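Local coordinates for ferulic acid decarboxylase 1 (Candida dubliniensis, PDB 4ZAD), which probably catalyses the reversible decarboxylation of cinnamic, coumaric and ferulic acids to their vinyl derivatives, using prenylated FMN and manganese as cofactors, at residues A[55-60]-A[142-147]; A[64-69]-A[312-317]; A[126-131]-A[266-271]; A[280-285]-A[302-307]. All blocks are in the same frame, centred on the assembly; numbering follows the deposited sequence.

Contact 1: residues A[55-60]-A[142-147]; sequences LKQDPE and KLPVPL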
loop_
_atom_site.group_PDB
_atom_site.type_symbol
_atom_site.label_atom_id
_atom_site.label_comp_id
_atom_site.label_asym_id
_atom_site.label_seq_id
_atom_site.Cartn_x
_atom_site.Cartn_y
_atom_site.Cartn_z
ATOM N N LEU A 55 8.601 3.234 36.643
ATOM C CA LEU A 55 7.283 2.642 36.461
ATOM C C LEU A 55 6.490 2.770 37.770
ATOM O O LEU A 55 7.098 2.861 38.851
ATOM C CB LEU A 55 7.429 1.176 36.043
ATOM C CG LEU A 55 7.721 0.885 34.562
ATOM C CD1 LEU A 55 7.915 -0.616 34.331
ATOM C CD2 LEU A 55 6.609 1.399 33.665
ATOM N N LYS A 56 5.157 2.813 37.678
ATOM C CA LYS A 56 4.324 2.918 38.872
ATOM C C LYS A 56 4.246 1.560 39.502
ATOM O O LYS A 56 3.722 0.628 38.893
ATOM C CB LYS A 56 2.900 3.412 38.573
ATOM C CG LYS A 56 1.987 3.543 39.851
ATOM C CD LYS A 56 0.621 4.214 39.534
ATOM C CE LYS A 56 -0.432 4.108 40.684
ATOM N NZ LYS A 56 -1.520 3.059 40.444
ATOM N N GLN A 57 4.730 1.479 40.740
ATOM C CA GLN A 57 4.940 0.217 41.429
ATOM C C GLN A 57 3.839 -0.122 42.424
ATOM O O GLN A 57 3.243 0.758 43.064
ATOM C CB GLN A 57 6.295 0.229 42.127
ATOM C CG GLN A 57 7.477 0.047 41.168
ATOM C CD GLN A 57 7.750 -1.437 40.808
ATOM O OE1 GLN A 57 6.817 -2.269 40.680
ATOM N NE2 GLN A 57 9.032 -1.761 40.631
ATOM N N ASP A 58 3.552 -1.417 42.505
ATOM C CA ASP A 58 2.647 -1.957 43.484
ATOM C C ASP A 58 3.449 -1.961 44.804
ATOM O O ASP A 58 4.632 -2.296 44.799
ATOM C CB ASP A 58 2.185 -3.362 43.062
ATOM C CG ASP A 58 1.188 -3.961 44.028
ATOM O OD1 ASP A 58 1.583 -4.351 45.145
ATOM O OD2 ASP A 58 0.005 -4.038 43.676
ATOM N N PRO A 59 2.817 -1.566 45.932
ATOM C CA PRO A 59 3.585 -1.477 47.177
ATOM C C PRO A 59 4.138 -2.796 47.705
ATOM O O PRO A 59 5.182 -2.770 48.357
ATOM C CB PRO A 59 2.576 -0.885 48.175
ATOM C CG PRO A 59 1.585 -0.184 47.321
ATOM C CD PRO A 59 1.435 -1.089 46.143
ATOM N N GLU A 60 3.481 -3.919 47.407
ATOM C CA GLU A 60 3.903 -5.227 47.951
ATOM C C GLU A 60 5.035 -5.907 47.133
ATOM O O GLU A 60 5.507 -6.992 47.505
ATOM C CB GLU A 60 2.684 -6.178 48.167
ATOM C CG GLU A 60 1.880 -5.964 49.514
ATOM C CD GLU A 60 0.324 -6.266 49.408
ATOM O OE1 GLU A 60 -0.118 -7.449 49.328
ATOM O OE2 GLU A 60 -0.470 -5.293 49.438
ATOM N N LYS A 142 2.474 -8.642 41.776
ATOM C CA LYS A 142 2.994 -7.387 42.322
ATOM C C LYS A 142 4.026 -6.670 41.450
ATOM O O LYS A 142 4.311 -5.479 41.663
ATOM C CB LYS A 142 3.566 -7.622 43.731
ATOM C CG LYS A 142 2.583 -8.350 44.697
ATOM C CD LYS A 142 1.265 -7.590 44.871
ATOM C CE LYS A 142 0.311 -8.292 45.825
ATOM N NZ LYS A 142 -1.145 -8.101 45.507
ATOM N N LEU A 143 4.550 -7.372 40.450
ATOM C CA LEU A 143 5.507 -6.767 39.501
ATOM C C LEU A 143 4.797 -5.815 38.518
ATOM O O LEU A 143 3.604 -5.958 38.260
ATOM C CB LEU A 143 6.276 -7.870 38.766
ATOM C CG LEU A 143 7.087 -8.810 39.677
ATOM C CD1 LEU A 143 7.753 -9.928 38.858
ATOM C CD2 LEU A 143 8.097 -8.013 40.442
ATOM N N PRO A 144 5.527 -4.840 37.964
ATOM C CA PRO A 144 4.952 -3.893 37.030
ATOM C C PRO A 144 4.896 -4.459 35.610
ATOM O O PRO A 144 5.617 -3.999 34.702
ATOM C CB PRO A 144 5.905 -2.722 37.118
ATOM C CG PRO A 144 7.203 -3.335 37.368
ATOM C CD PRO A 144 6.973 -4.631 38.086
ATOM N N VAL A 145 4.014 -5.443 35.455
ATOM C CA VAL A 145 3.742 -6.120 34.202
ATOM C C VAL A 145 2.673 -5.287 33.547
ATOM O O VAL A 145 1.673 -4.949 34.181
ATOM C CB VAL A 145 3.249 -7.569 34.470
ATOM C CG1 VAL A 145 2.848 -8.295 33.190
ATOM C CG2 VAL A 145 4.325 -8.342 35.228
ATOM N N PRO A 146 2.885 -4.914 32.292
ATOM C CA PRO A 146 1.954 -4.004 31.633
ATOM C C PRO A 146 0.662 -4.645 31.162
ATOM O O PRO A 146 0.654 -5.839 30.840
ATOM C CB PRO A 146 2.733 -3.536 30.404
ATOM C CG PRO A 146 3.737 -4.598 30.143
ATOM C CD PRO A 146 4.078 -5.193 31.471
ATOM N N LEU A 147 -0.407 -3.842 31.098
ATOM C CA LEU A 147 -1.589 -4.173 30.317
ATOM C C LEU A 147 -1.494 -3.374 29.007
ATOM O O LEU A 147 -1.823 -2.158 28.908
ATOM C CB LEU A 147 -2.857 -3.840 31.081
ATOM C CG LEU A 147 -4.181 -4.307 30.468
ATOM C CD1 LEU A 147 -4.496 -5.698 30.956
ATOM C CD2 LEU A 147 -5.307 -3.345 30.841
#
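Lys142 lies along the turn formed by Asp58 to Glu60, and more of its surface is buried here than that of any other residue of the pair of loops. Its chain bends at chi2 (-58°), which lays the methylenes past two carboxylates. CD sits 3.3 Å from Asp58 OD1. Further out, CE approaches Glu60 OE1 at 3.6 Å, the two side chains running side by side in the same direction. The ammonium NZ stays 4.0 Å from Glu60 OE1, too far for a salt bridge, so the attraction is probably a diffuse electrostatic one between groups at a partly exposed edge. Asp58 OD1 has a firmer partner within its own loop: it accepts from Glu60 N at 3.0 Å, on the anti side of the carboxylate, which makes an Asx turn and holds this acid in place beside the lysine. The backbone of Lys142 takes part as well, its O lying 3.3 Å from Asp58 CB.

Pro144, the centre of an inverse gamma turn, presents its ring to 55-60. CG and CD both meet Gln57 OE1, CG at 3.5 Å, while CB packs against Leu55 CD1 at 4.0 Å, the leucine crossing it at about a right angle. Gln57 is held by bonds to Leu67 O through NE2 and to Asn61 ND2 through OE1, so its amide is held with OE1 against the proline ring.

The contact thus joins two irregular loops: 55-60 belongs to the connection between strands 49-52 and 69-71, whereas 142-147 belongs to the one between strands 131-134 and 162-166.

Contact 2: residues A[64-69]-A[312-317]; sequences PKNLFR and YRDQAI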
loop_
_atom_site.group_PDB
_atom_site.type_symbol
_atom_site.label_atom_id
_atom_site.label_comp_id
_atom_site.label_asym_id
_atom_site.label_seq_id
_atom_site.Cartn_x
_atom_site.Cartn_y
_atom_site.Cartn_z
ATOM N N PRO A 64 11.499 -3.582 44.562
ATOM C CA PRO A 64 11.178 -2.624 43.523
ATOM C C PRO A 64 12.369 -1.883 42.940
ATOM O O PRO A 64 12.296 -1.408 41.809
ATOM C CB PRO A 64 10.259 -1.616 44.229
ATOM C CG PRO A 64 10.399 -1.864 45.677
ATOM C CD PRO A 64 10.770 -3.298 45.805
ATOM N N LYS A 65 13.448 -1.753 43.695
ATOM C CA LYS A 65 14.589 -1.000 43.175
ATOM C C LYS A 65 15.269 -1.791 42.067
ATOM O O LYS A 65 15.960 -1.226 41.232
ATOM C CB LYS A 65 15.564 -0.560 44.304
ATOM C CG LYS A 65 16.666 -1.556 44.733
ATOM C CD LYS A 65 17.088 -1.317 46.233
ATOM C CE LYS A 65 18.635 -1.276 46.464
ATOM N NZ LYS A 65 19.257 -2.621 46.762
ATOM N N ASN A 66 15.033 -3.102 42.078
ATOM C CA ASN A 66 15.568 -4.018 41.070
ATOM C C ASN A 66 14.571 -4.582 40.047
ATOM O O ASN A 66 14.980 -4.988 38.979
ATOM C CB ASN A 66 16.245 -5.197 41.781
ATOM C CG ASN A 66 17.537 -4.816 42.455
ATOM O OD1 ASN A 66 17.868 -5.345 43.505
ATOM N ND2 ASN A 66 18.281 -3.913 41.849
ATOM N N LEU A 67 13.288 -4.639 40.382
ATOM C CA LEU A 67 12.295 -5.331 39.554
ATOM C C LEU A 67 11.106 -4.444 39.223
ATOM O O LEU A 67 10.390 -4.032 40.149
ATOM C CB LEU A 67 11.747 -6.550 40.314
ATOM C CG LEU A 67 12.741 -7.685 40.492
ATOM C CD1 LEU A 67 12.225 -8.768 41.449
ATOM C CD2 LEU A 67 13.017 -8.244 39.096
ATOM N N PHE A 68 10.900 -4.084 37.946
ATOM C CA PHE A 68 11.942 -3.990 36.906
ATOM C C PHE A 68 11.638 -2.709 36.124
ATOM O O PHE A 68 10.563 -2.105 36.309
ATOM C CB PHE A 68 11.945 -5.203 35.976
ATOM C CG PHE A 68 10.583 -5.694 35.629
ATOM C CD1 PHE A 68 9.822 -5.045 34.676
ATOM C CD2 PHE A 68 10.060 -6.807 36.261
ATOM C CE1 PHE A 68 8.542 -5.478 34.366
ATOM C CE2 PHE A 68 8.788 -7.261 35.972
ATOM C CZ PHE A 68 8.013 -6.599 35.028
ATOM N N ARG A 69 12.589 -2.284 35.296
ATOM C CA ARG A 69 12.353 -1.223 34.297
ATOM C C ARG A 69 11.881 -1.894 33.033
ATOM O O ARG A 69 11.997 -3.106 32.909
ATOM C CB ARG A 69 13.645 -0.469 33.953
ATOM C CG ARG A 69 14.125 0.523 35.027
ATOM C CD ARG A 69 15.574 0.261 35.484
ATOM N NE ARG A 69 16.591 0.840 34.599
ATOM C CZ ARG A 69 17.868 0.456 34.563
ATOM N NH1 ARG A 69 18.312 -0.530 35.322
ATOM N NH2 ARG A 69 18.715 1.046 33.741
ATOM N N TYR A 312 17.842 -12.667 38.988
ATOM C CA TYR A 312 17.819 -11.356 38.326
ATOM C C TYR A 312 18.958 -10.455 38.787
ATOM O O TYR A 312 19.420 -10.543 39.920
ATOM C CB TYR A 312 16.486 -10.649 38.565
ATOM C CG TYR A 312 16.227 -10.337 40.010
ATOM C CD1 TYR A 312 15.653 -11.273 40.848
ATOM C CD2 TYR A 312 16.559 -9.107 40.546
ATOM C CE1 TYR A 312 15.424 -10.998 42.178
ATOM C CE2 TYR A 312 16.325 -8.822 41.903
ATOM C CZ TYR A 312 15.767 -9.777 42.694
ATOM O OH TYR A 312 15.527 -9.518 43.997
ATOM N N ARG A 313 19.412 -9.591 37.889
ATOM C CA ARG A 313 20.551 -8.732 38.173
ATOM C C ARG A 313 20.110 -7.448 38.857
ATOM O O ARG A 313 18.934 -7.210 39.029
ATOM C CB ARG A 313 21.289 -8.409 36.882
ATOM C CG ARG A 313 20.555 -7.447 35.964
ATOM C CD ARG A 313 21.261 -7.292 34.617
ATOM N NE ARG A 313 22.686 -6.984 34.750
ATOM C CZ ARG A 313 23.550 -7.055 33.754
ATOM N NH1 ARG A 313 23.155 -7.429 32.557
ATOM N NH2 ARG A 313 24.815 -6.776 33.951
ATOM N N ASP A 314 21.071 -6.626 39.261
ATOM C CA ASP A 314 20.779 -5.281 39.747
ATOM C C ASP A 314 20.056 -4.529 38.653
ATOM O O ASP A 314 20.488 -4.509 37.505
ATOM C CB ASP A 314 22.068 -4.496 40.016
ATOM C CG ASP A 314 22.772 -4.905 41.294
ATOM O OD1 ASP A 314 22.117 -5.450 42.208
ATOM O OD2 ASP A 314 23.997 -4.654 41.374
ATOM N N GLN A 315 18.946 -3.927 39.007
ATOM C CA GLN A 315 18.317 -2.919 38.187
ATOM C C GLN A 315 17.887 -3.513 36.855
ATOM O O GLN A 315 18.271 -3.022 35.790
ATOM C CB GLN A 315 19.258 -1.707 38.006
ATOM C CG GLN A 315 19.741 -1.085 39.309
ATOM C CD GLN A 315 20.069 0.394 39.138
ATOM O OE1 GLN A 315 20.951 0.764 38.349
ATOM N NE2 GLN A 315 19.364 1.246 39.874
ATOM N N ALA A 316 17.085 -4.566 36.934
ATOM C CA ALA A 316 16.806 -5.400 35.773
ATOM C C ALA A 316 15.983 -4.618 34.765
ATOM O O ALA A 316 15.134 -3.793 35.131
ATOM C CB ALA A 316 16.098 -6.721 36.178
ATOM N N ILE A 317 16.262 -4.856 33.488
ATOM C CA ILE A 317 15.500 -4.210 32.420
ATOM C C ILE A 317 14.730 -5.270 31.634
ATOM O O ILE A 317 15.286 -6.263 31.177
ATOM C CB ILE A 317 16.394 -3.374 31.466
ATOM C CG1 ILE A 317 17.172 -2.315 32.259
ATOM C CG2 ILE A 317 15.553 -2.697 30.409
ATOM C CD1 ILE A 317 18.465 -1.861 31.546
#
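A parallel beta bridge between Arg69 and Ile317 brings together the starts of strands 69-71 and 317-319, neighbours in a mixed four-stranded sheet. Arg69 N donates to Ala316 O at 3.0 Å, a nearly straight bond (167°), and Ala316 N donates to Asn66 O at 3.0 Å, so Ala316 is gripped through both its backbone polar groups. Between these bonds the peptide before Phe68 is cis, and Phe68 CB packs on Ala316 O.

Leu67 reaches over one face of the Tyr312 ring. Its CD1 lies 4.0 Å from the ring centroid and 15° off the normal, a CH-pi contact, while Asn66 CB comes to the edge of the same ring, 3.6 Å from CE2. The tyrosine hydroxyl is bonded to Asp63. At the bridge itself, bends at chi2 and chi3 (83°) fold the Arg69 guanidinium over Ile317, whose CG1 sits 3.6 Å above the centre of the guanidinium plane.

Polar and apolar forces are therefore divided: backbone bonds set the alignment of the strands, an aliphatic-aromatic contact covers one face of Tyr312, and Ile317 lays hydrocarbon against one face of the guanidinium.

Contact 3: residues A[126-131]-A[266-271]; sequences SPHKKH and ADCEMV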
loop_
_atom_site.group_PDB
_atom_site.type_symbol
_atom_site.label_atom_id
_atom_site.label_comp_id
_atom_site.label_asym_id
_atom_site.label_seq_id
_atom_site.Cartn_x
_atom_site.Cartn_y
_atom_site.Cartn_z
ATOM N N SER A 126 27.802 -14.618 35.234
ATOM C CA SER A 126 26.459 -14.187 34.856
ATOM C C SER A 126 25.919 -13.172 35.852
ATOM O O SER A 126 25.754 -13.474 37.029
ATOM C CB SER A 126 25.499 -15.391 34.820
ATOM O OG SER A 126 24.131 -14.990 34.715
ATOM N N PRO A 127 25.612 -11.964 35.375
ATOM C CA PRO A 127 24.972 -10.969 36.220
ATOM C C PRO A 127 23.652 -11.373 36.876
ATOM O O PRO A 127 23.386 -10.942 37.977
ATOM C CB PRO A 127 24.739 -9.801 35.257
ATOM C CG PRO A 127 25.820 -9.919 34.240
ATOM C CD PRO A 127 26.136 -11.383 34.127
ATOM N N HIS A 128 22.812 -12.158 36.208
ATOM C CA HIS A 128 21.488 -12.468 36.749
ATOM C C HIS A 128 21.568 -13.462 37.903
ATOM O O HIS A 128 20.579 -13.647 38.647
ATOM C CB HIS A 128 20.488 -12.914 35.668
ATOM C CG HIS A 128 20.779 -14.246 35.070
ATOM N ND1 HIS A 128 20.496 -15.425 35.715
ATOM C CD2 HIS A 128 21.302 -14.587 33.868
ATOM C CE1 HIS A 128 20.852 -16.439 34.943
ATOM N NE2 HIS A 128 21.348 -15.956 33.817
ATOM N N LYS A 129 22.741 -14.080 38.084
ATOM C CA LYS A 129 22.937 -14.953 39.239
ATOM C C LYS A 129 23.209 -14.187 40.537
ATOM O O LYS A 129 23.386 -14.819 41.562
ATOM C CB LYS A 129 24.056 -15.954 38.997
ATOM C CG LYS A 129 23.753 -17.069 38.004
ATOM C CD LYS A 129 22.435 -17.783 38.260
ATOM C CE LYS A 129 22.376 -19.121 37.564
ATOM N NZ LYS A 129 21.238 -19.994 37.957
ATOM N N LYS A 130 23.227 -12.853 40.528
ATOM C CA LYS A 130 23.475 -12.126 41.768
ATOM C C LYS A 130 22.302 -12.221 42.809
ATOM O O LYS A 130 22.558 -12.337 44.012
ATOM C CB LYS A 130 23.862 -10.669 41.472
ATOM C CG LYS A 130 24.160 -9.810 42.736
ATOM C CD LYS A 130 24.315 -8.319 42.422
ATOM C CE LYS A 130 25.186 -7.598 43.451
ATOM N NZ LYS A 130 25.557 -6.209 42.993
ATOM N N HIS A 131 21.048 -12.159 42.347
ATOM C CA HIS A 131 19.871 -12.238 43.225
ATOM C C HIS A 131 18.934 -13.375 42.848
ATOM O O HIS A 131 18.729 -13.674 41.676
ATOM C CB HIS A 131 19.033 -10.948 43.207
ATOM C CG HIS A 131 19.777 -9.715 43.615
ATOM N ND1 HIS A 131 20.235 -8.789 42.702
ATOM C CD2 HIS A 131 20.133 -9.248 44.839
ATOM C CE1 HIS A 131 20.864 -7.820 43.344
ATOM N NE2 HIS A 131 20.812 -8.071 44.641
ATOM N N ALA A 266 24.417 -16.602 30.101
ATOM C CA ALA A 266 25.073 -15.865 31.190
ATOM C C ALA A 266 24.553 -14.449 31.348
ATOM O O ALA A 266 24.345 -13.998 32.463
ATOM C CB ALA A 266 26.584 -15.835 30.976
ATOM N N ASP A 267 24.339 -13.754 30.236
ATOM C CA ASP A 267 23.885 -12.355 30.270
ATOM C C ASP A 267 22.399 -12.255 29.970
ATOM O O ASP A 267 21.972 -12.139 28.809
ATOM C CB ASP A 267 24.675 -11.481 29.278
ATOM C CG ASP A 267 26.168 -11.434 29.593
ATOM O OD1 ASP A 267 26.542 -10.686 30.530
ATOM O OD2 ASP A 267 26.948 -12.142 28.900
ATOM N N CYS A 268 21.609 -12.339 31.027
ATOM C CA CYS A 268 20.192 -12.046 30.928
ATOM C C CYS A 268 19.941 -10.998 31.983
ATOM O O CYS A 268 20.803 -10.771 32.841
ATOM C CB CYS A 268 19.332 -13.275 31.192
ATOM S SG CYS A 268 19.596 -14.629 30.093
ATOM N N GLU A 269 18.784 -10.355 31.923
ATOM C CA GLU A 269 18.376 -9.472 33.010
ATOM C C GLU A 269 17.662 -10.281 34.082
ATOM O O GLU A 269 17.897 -10.062 35.275
ATOM C CB GLU A 269 17.491 -8.335 32.501
ATOM C CG GLU A 269 18.167 -7.459 31.479
ATOM C CD GLU A 269 19.131 -6.449 32.115
ATOM O OE1 GLU A 269 18.712 -5.669 33.009
ATOM O OE2 GLU A 269 20.309 -6.412 31.714
ATOM N N MET A 270 16.796 -11.210 33.658
ATOM C CA MET A 270 16.019 -12.026 34.581
ATOM C C MET A 270 15.741 -13.357 33.938
ATOM O O MET A 270 15.382 -13.399 32.729
ATOM C CB MET A 270 14.639 -11.415 34.900
ATOM C CG MET A 270 14.618 -10.140 35.706
ATOM S SD MET A 270 12.986 -9.418 35.804
ATOM C CE MET A 270 12.883 -8.705 34.170
ATOM N N VAL A 271 15.837 -14.415 34.769
ATOM C CA VAL A 271 15.520 -15.773 34.360
ATOM C C VAL A 271 14.459 -16.321 35.287
ATOM O O VAL A 271 14.547 -16.171 36.485
ATOM C CB VAL A 271 16.768 -16.717 34.360
ATOM C CG1 VAL A 271 16.356 -18.154 34.016
ATOM C CG2 VAL A 271 17.820 -16.223 33.363
#
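Ser126 meets Ala266 at the start of 266-271, a segment that leads through a classic beta bulge, where Glu269 and Met270 both face Phe220 of strand 214-220, into strand 270-277 of the antiparallel sheet. With OG turned anti to the backbone N (chi1 169°), the serine points at Ala266 O in a hydrogen bond modelled so short (2.5 Å) that its exact length is doubtful. Ser126 CB also faces Ala266 CB, at 4.0 Å.

Pro127 begins the short 3-10 segment 127-129 and brings its ring to the same carbonyl, CD lying 3.6 Å from Ala266 O. Asp267 OD1 touches the same ring carbon at 3.7 Å, its side chain having turned back toward the proline.

His128 carries most of the contact. A chi1 of 69° sets CG between the backbone N and the carbonyl carbon, and the imidazole is thereby directed into the other segment. CD2 lies 3.6 Å from Cys268 CB, which approaches obliquely, and CB packs against Cys268 O. Both ring nitrogens of this buried group are satisfied by neighbours: ND1 is bonded to Ser311 OG of strand 300-312, and NE2 to Pro265 O. Bonds at both nitrogens should hold the ring's rotation. Ser126 OG lies over one face, toward the rim. Against the opposite face Val271 CG2 makes a CH-pi contact, 3.5 Å from the ring centroid and 14° off its normal.

Contact 4: residues A[280-285]-A[302-307]; sequences TLVREG and QPLYRV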
loop_
_atom_site.group_PDB
_atom_site.type_symbol
_atom_site.label_atom_id
_atom_site.label_comp_id
_atom_site.label_asym_id
_atom_site.label_seq_id
_atom_site.Cartn_x
_atom_site.Cartn_y
_atom_site.Cartn_z
ATOM N N THR A 280 -2.775 -29.182 32.585
ATOM C CA THR A 280 -3.820 -28.307 33.139
ATOM C C THR A 280 -3.998 -27.121 32.221
ATOM O O THR A 280 -3.048 -26.431 31.934
ATOM C CB THR A 280 -3.571 -27.831 34.617
ATOM O OG1 THR A 280 -3.356 -26.419 34.652
ATOM C CG2 THR A 280 -2.406 -28.573 35.301
ATOM N N LEU A 281 -5.223 -26.909 31.775
ATOM C CA LEU A 281 -5.549 -25.795 30.932
ATOM C C LEU A 281 -6.050 -24.647 31.775
ATOM O O LEU A 281 -6.697 -24.873 32.801
ATOM C CB LEU A 281 -6.608 -26.210 29.932
ATOM C CG LEU A 281 -6.146 -27.324 29.009
ATOM C CD1 LEU A 281 -7.247 -27.626 27.973
ATOM C CD2 LEU A 281 -4.739 -26.999 28.351
ATOM N N VAL A 282 -5.727 -23.421 31.362
ATOM C CA VAL A 282 -6.229 -22.211 32.015
ATOM C C VAL A 282 -6.597 -21.161 30.935
ATOM O O VAL A 282 -6.221 -21.314 29.756
ATOM C CB VAL A 282 -5.197 -21.625 33.038
ATOM C CG1 VAL A 282 -4.735 -22.664 34.021
ATOM C CG2 VAL A 282 -3.994 -21.011 32.323
ATOM N N ARG A 283 -7.318 -20.105 31.330
ATOM C CA ARG A 283 -7.734 -19.040 30.408
ATOM C C ARG A 283 -6.538 -18.173 30.054
ATOM O O ARG A 283 -5.881 -17.687 30.968
ATOM C CB ARG A 283 -8.823 -18.181 31.075
ATOM C CG ARG A 283 -9.513 -17.072 30.200
ATOM C CD ARG A 283 -10.740 -16.394 30.975
ATOM N N GLU A 284 -6.236 -18.020 28.756
ATOM C CA GLU A 284 -5.221 -17.046 28.288
ATOM C C GLU A 284 -5.805 -16.083 27.262
ATOM O O GLU A 284 -6.479 -16.416 26.288
ATOM C CB GLU A 284 -3.843 -17.651 27.902
ATOM C CG GLU A 284 -3.536 -17.932 26.459
ATOM C CD GLU A 284 -3.095 -16.752 25.572
ATOM O OE1 GLU A 284 -2.110 -15.983 25.842
ATOM O OE2 GLU A 284 -3.751 -16.650 24.517
ATOM N N GLY A 285 -5.600 -14.837 27.594
ATOM C CA GLY A 285 -6.705 -13.876 27.437
ATOM C C GLY A 285 -6.410 -13.472 26.060
ATOM O O GLY A 285 -5.300 -13.801 25.609
ATOM N N GLN A 302 -5.219 -22.534 27.541
ATOM C CA GLN A 302 -3.825 -22.808 27.175
ATOM C C GLN A 302 -3.070 -23.389 28.389
ATOM O O GLN A 302 -3.470 -23.179 29.548
ATOM C CB GLN A 302 -3.114 -21.522 26.623
ATOM C CG GLN A 302 -3.569 -20.995 25.225
ATOM C CD GLN A 302 -3.262 -21.932 24.070
ATOM O OE1 GLN A 302 -4.069 -22.095 23.142
ATOM N NE2 GLN A 302 -2.096 -22.575 24.125
ATOM N N PRO A 303 -1.966 -24.125 28.134
ATOM C CA PRO A 303 -1.199 -24.756 29.220
ATOM C C PRO A 303 -0.632 -23.761 30.232
ATOM O O PRO A 303 -0.709 -22.546 30.016
ATOM C CB PRO A 303 -0.064 -25.506 28.490
ATOM C CG PRO A 303 -0.197 -25.278 27.121
ATOM C CD PRO A 303 -1.504 -24.586 26.815
ATOM N N LEU A 304 -0.072 -24.279 31.319
ATOM C CA LEU A 304 0.324 -23.428 32.441
ATOM C C LEU A 304 1.744 -23.650 32.818
ATOM O O LEU A 304 2.124 -24.794 33.083
ATOM C CB LEU A 304 -0.528 -23.713 33.689
ATOM C CG LEU A 304 -0.325 -22.757 34.855
ATOM C CD1 LEU A 304 -0.622 -21.285 34.445
ATOM C CD2 LEU A 304 -1.216 -23.193 36.034
ATOM N N TYR A 305 2.505 -22.554 32.855
ATOM C CA TYR A 305 3.901 -22.574 33.249
ATOM C C TYR A 305 3.958 -22.193 34.700
ATOM O O TYR A 305 3.584 -21.073 35.058
ATOM C CB TYR A 305 4.719 -21.550 32.472
ATOM C CG TYR A 305 4.832 -21.741 30.979
ATOM C CD1 TYR A 305 3.833 -21.315 30.134
ATOM C CD2 TYR A 305 5.992 -22.269 30.402
ATOM C CE1 TYR A 305 3.945 -21.437 28.767
ATOM C CE2 TYR A 305 6.117 -22.400 29.016
ATOM C CZ TYR A 305 5.088 -21.970 28.213
ATOM O OH TYR A 305 5.183 -22.075 26.837
ATOM N N ARG A 306 4.442 -23.102 35.532
ATOM C CA ARG A 306 4.497 -22.885 36.960
ATOM C C ARG A 306 5.890 -22.480 37.240
ATOM O O ARG A 306 6.790 -23.271 37.056
ATOM C CB ARG A 306 4.180 -24.162 37.710
ATOM C CG ARG A 306 2.865 -24.848 37.253
ATOM C CD ARG A 306 2.520 -26.104 38.143
ATOM N NE ARG A 306 1.225 -26.665 37.792
ATOM C CZ ARG A 306 0.052 -26.201 38.230
ATOM N NH1 ARG A 306 0.002 -25.148 39.066
ATOM N NH2 ARG A 306 -1.087 -26.792 37.817
ATOM N N VAL A 307 6.076 -21.241 37.686
ATOM C CA VAL A 307 7.414 -20.675 37.996
ATOM C C VAL A 307 7.808 -21.033 39.435
ATOM O O VAL A 307 7.087 -20.695 40.354
ATOM C CB VAL A 307 7.366 -19.123 37.849
ATOM C CG1 VAL A 307 8.691 -18.465 38.195
ATOM C CG2 VAL A 307 6.909 -18.749 36.454
#
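Val282 and Gln302 form an antiparallel hydrogen-bonded pair, which satisfies both backbone polar groups of each residue. Val282 N donates to Gln302 O at 2.9 Å, from 29° outside the carbonyl plane. The return bond, Gln302 N to Val282 O, is 2.7 Å long and lies in the carbonyl plane. The axes of the short segments make 101°, and this is the one bridge between 280-285 and 302-307. Glu284 continues the pairing with His300, while Leu304 and Arg306 take backbone partners in strand 270-277, at Asp277 and Tyr275.

Side chains fill in beside the bridge. Val282 CG2 meets Leu304 CD1 at 4.0 Å, the two crossing at about a right angle. Glu284 and Gln302 run side by side in the same direction, with CG to CG at 3.3 Å and their carboxylate and amide planes nearly perpendicular.

The Glu284 carboxylate finds its partner in Arg179, a salt bridge through OE2 to a residue that binds the prenylated FMN. Arg306 is paired likewise: NE bridges to Asp277 OD2, and Leu304 CD2 lies over one face of the guanidinium. At the edge of that group, Thr280 CG2 stands 3.4 Å from NH2.

Two strands of a curled antiparallel sheet thus cross steeply. The Glu284 side chain, about 7 Å from the prenylated flavin, serves as a second-shell partner of Arg179 in the UbiD-type active site.

Contacts 1, 2 and 3 form a chain of neighbours on one side of the protein: the centres of contacts 1 and 2 are about 12 Å apart, those of contacts 2 and 3 about 10 Å. Contact 1 crosses contact 2 along the sequence, while contacts 3 and 4 are nested inside the loop that contact 2 closes. Contacts 1 and 2, away from the cofactor site, join loops of the N-terminal and Rift-related regions; contacts 3 and 4 lie wholly within the latter. Strand 300-312 pairs with both 270-277 and 280-284, connecting contacts 3 and 4; its end at Tyr312 reaches contact 2. Contact 4, centred about 26 Å from contacts 2 and 3, is the one whose glutamate reaches a flavin-binding arginine.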